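Local coordinates for protein putative glycoside hydrolase (Bacteroides ovatus, PDB 4ONZ) that is a putative glycoside hydrolase, probably with the five-bladed beta-propeller fold of its beta-fructosidase-like clan, its exact function being unknown, at residues K199-W204 with D292-L297. Residues are numbered along the deposited sequence; the frame is centred on the assembly and turned at random.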
loop_
_atom_site.group_PDB
_atom_site.type_symbol
_atom_site.label_atom_id
_atom_site.label_comp_id
_atom_site.label_asym_id
_atom_site.label_seq_id
_atom_site.Cartn_x
_atom_site.Cartn_y
_atom_site.Cartn_z
ATOM N N LYS A 199 -13.940 13.505 10.308
ATOM C CA LYS A 199 -13.816 13.108 8.908
ATOM C C LYS A 199 -12.794 11.986 8.731
ATOM O O LYS A 199 -11.890 11.809 9.550
ATOM C CB LYS A 199 -13.418 14.306 8.043
ATOM C CG LYS A 199 -14.393 15.472 8.097
ATOM C CD LYS A 199 -14.007 16.558 7.104
ATOM C CE LYS A 199 -14.988 17.716 7.144
ATOM N NZ LYS A 199 -14.917 18.493 8.409
ATOM N N TYR A 200 -12.949 11.224 7.652
ATOM C CA TYR A 200 -12.000 10.164 7.356
ATOM C C TYR A 200 -10.725 10.831 6.859
ATOM O O TYR A 200 -10.750 11.950 6.339
ATOM C CB TYR A 200 -12.551 9.181 6.334
ATOM C CG TYR A 200 -13.730 8.386 6.840
ATOM C CD1 TYR A 200 -13.557 7.399 7.809
ATOM C CD2 TYR A 200 -15.009 8.590 6.328
ATOM C CE1 TYR A 200 -14.627 6.657 8.274
ATOM C CE2 TYR A 200 -16.087 7.848 6.787
ATOM C CZ TYR A 200 -15.892 6.886 7.752
ATOM O OH TYR A 200 -16.949 6.147 8.212
ATOM N N PHE A 201 -9.608 10.140 7.020
ATOM C CA PHE A 201 -8.317 10.721 6.724
ATOM C C PHE A 201 -7.348 9.764 6.049
ATOM O O PHE A 201 -7.360 8.572 6.315
ATOM C CB PHE A 201 -7.704 11.184 8.052
ATOM C CG PHE A 201 -6.421 11.938 7.894
ATOM C CD1 PHE A 201 -5.222 11.261 7.740
ATOM C CD2 PHE A 201 -6.413 13.322 7.885
ATOM C CE1 PHE A 201 -4.041 11.954 7.574
ATOM C CE2 PHE A 201 -5.236 14.018 7.718
ATOM C CZ PHE A 201 -4.047 13.334 7.568
HETATM N N MSE A 202 -6.504 10.294 5.169
HETATM C CA MSE A 202 -5.453 9.475 4.572
HETATM C C MSE A 202 -4.258 10.285 4.207
HETATM O O MSE A 202 -4.367 11.475 3.931
HETATM C CB MSE A 202 -5.908 8.697 3.329
HETATM C CG MSE A 202 -6.104 9.533 2.069
HETATM SE SE MSE A 202 -6.475 8.360 0.542
HETATM C CE MSE A 202 -6.558 9.698 -0.880
ATOM N N TYR A 203 -3.095 9.654 4.293
ATOM C CA TYR A 203 -1.881 10.212 3.724
ATOM C C TYR A 203 -1.867 9.617 2.332
ATOM O O TYR A 203 -2.488 8.581 2.102
ATOM C CB TYR A 203 -0.636 9.792 4.497
ATOM C CG TYR A 203 -0.667 10.313 5.907
ATOM C CD1 TYR A 203 -0.427 11.657 6.167
ATOM C CD2 TYR A 203 -0.991 9.482 6.971
ATOM C CE1 TYR A 203 -0.487 12.152 7.453
ATOM C CE2 TYR A 203 -1.050 9.974 8.263
ATOM C CZ TYR A 203 -0.794 11.310 8.500
ATOM O OH TYR A 203 -0.857 11.805 9.791
ATOM N N TRP A 204 -1.196 10.278 1.395
ATOM C CA TRP A 204 -1.068 9.754 0.059
ATOM C C TRP A 204 0.119 10.397 -0.657
ATOM O O TRP A 204 0.559 11.496 -0.286
ATOM C CB TRP A 204 -2.365 9.977 -0.741
ATOM C CG TRP A 204 -2.677 11.433 -1.042
ATOM C CD1 TRP A 204 -3.399 12.301 -0.255
ATOM C CD2 TRP A 204 -2.287 12.175 -2.201
ATOM N NE1 TRP A 204 -3.481 13.532 -0.866
ATOM C CE2 TRP A 204 -2.804 13.483 -2.056
ATOM C CE3 TRP A 204 -1.550 11.864 -3.355
ATOM C CZ2 TRP A 204 -2.593 14.477 -3.002
ATOM C CZ3 TRP A 204 -1.338 12.863 -4.300
ATOM C CH2 TRP A 204 -1.857 14.157 -4.115
ATOM N N ASP A 292 -2.897 16.603 15.638
ATOM C CA ASP A 292 -2.659 17.352 14.396
ATOM C C ASP A 292 -1.900 16.442 13.419
ATOM O O ASP A 292 -0.665 16.437 13.413
ATOM C CB ASP A 292 -1.866 18.638 14.680
ATOM C CG ASP A 292 -1.714 19.526 13.444
ATOM O OD1 ASP A 292 -2.035 19.078 12.324
ATOM O OD2 ASP A 292 -1.275 20.684 13.593
ATOM N N PRO A 293 -2.632 15.703 12.554
ATOM C CA PRO A 293 -1.988 14.718 11.683
ATOM C C PRO A 293 -1.076 15.269 10.585
ATOM O O PRO A 293 -0.460 14.484 9.875
ATOM C CB PRO A 293 -3.173 13.950 11.081
ATOM C CG PRO A 293 -4.294 14.920 11.093
ATOM C CD PRO A 293 -4.061 15.873 12.234
ATOM N N TYR A 294 -0.983 16.592 10.458
ATOM C CA TYR A 294 -0.098 17.222 9.483
ATOM C C TYR A 294 1.240 17.569 10.133
ATOM O O TYR A 294 2.208 17.918 9.447
ATOM C CB TYR A 294 -0.734 18.502 8.937
ATOM C CG TYR A 294 -2.166 18.327 8.509
ATOM C CD1 TYR A 294 -2.496 17.444 7.495
ATOM C CD2 TYR A 294 -3.197 19.042 9.120
ATOM C CE1 TYR A 294 -3.807 17.275 7.092
ATOM C CE2 TYR A 294 -4.517 18.868 8.731
ATOM C CZ TYR A 294 -4.815 17.985 7.710
ATOM O OH TYR A 294 -6.116 17.799 7.300
ATOM N N LYS A 295 1.293 17.466 11.459
ATOM C CA LYS A 295 2.473 17.854 12.230
ATOM C C LYS A 295 3.385 16.664 12.503
ATOM O O LYS A 295 3.010 15.718 13.203
ATOM C CB LYS A 295 2.026 18.511 13.540
ATOM C CG LYS A 295 3.129 18.970 14.480
ATOM C CD LYS A 295 2.508 19.428 15.795
ATOM C CE LYS A 295 3.551 19.792 16.837
ATOM N NZ LYS A 295 4.274 21.045 16.501
ATOM N N VAL A 296 4.593 16.733 11.945
ATOM C CA VAL A 296 5.597 15.689 12.104
ATOM C C VAL A 296 6.276 15.833 13.462
ATOM O O VAL A 296 6.698 16.927 13.828
ATOM C CB VAL A 296 6.667 15.782 10.991
ATOM C CG1 VAL A 296 7.810 14.797 11.233
ATOM C CG2 VAL A 296 6.025 15.552 9.631
ATOM N N LEU A 297 6.347 14.735 14.210
ATOM C CA LEU A 297 7.018 14.716 15.511
ATOM C C LEU A 297 8.393 14.102 15.375
ATOM O O LEU A 297 9.328 14.547 16.027
ATOM C CB LEU A 297 6.224 13.913 16.547
ATOM C CG LEU A 297 4.838 14.428 16.920
ATOM C CD1 LEU A 297 4.250 13.561 18.022
ATOM C CD2 LEU A 297 4.884 15.887 17.339
#
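Y203 and P293 meet through one polar link: the phenol OH of Y203 donates to the backbone O of P293 at 2.7 Å. It arrives in the carbonyl plane on a lone pair, with a C=O...donor angle of 125°, and P293 O in turn lies at the edge of the tyrosine ring. With CG of Y203 beside its own backbone N, the OH reaches the turn, where it gives the carbonyl of the buried P293 a partner.

The apolar part centres on F201, whose CG stands anti to N (chi1 -174°) and carries the ring toward the proline. P293 CG comes within 3.6 Å of F201 CE2, while P293 CB makes an off-centre CH-pi contact, 4.2 Å from the centroid of the F201 ring. Y294 brings CE1 to the edge of the same ring, 3.6 Å from F201 CE2, the two ring planes inclined at 50°. Within the strand, CE1 of F201 also lies over one face of the Y203 ring, offset toward its rim.

The bonds that shape the partner are local. D292 to K295 is a type I turn, closed by K295 N to D292 O; D292 OD1 also accepts from Y294 N in an Asx turn, from above the carboxylate plane.

The contact illustrates how one directed polar bond and apolar ring contacts can hold a turn against a distant strand: it joins strand 200-204 to the link between antiparallel strands 281-288 and 296-299, in what is probably a propeller fold. Y203 also packs on I259 and L261 of strand 258-266, P293 on I259, and both F201 and Y294 on A211 of strand 210-214.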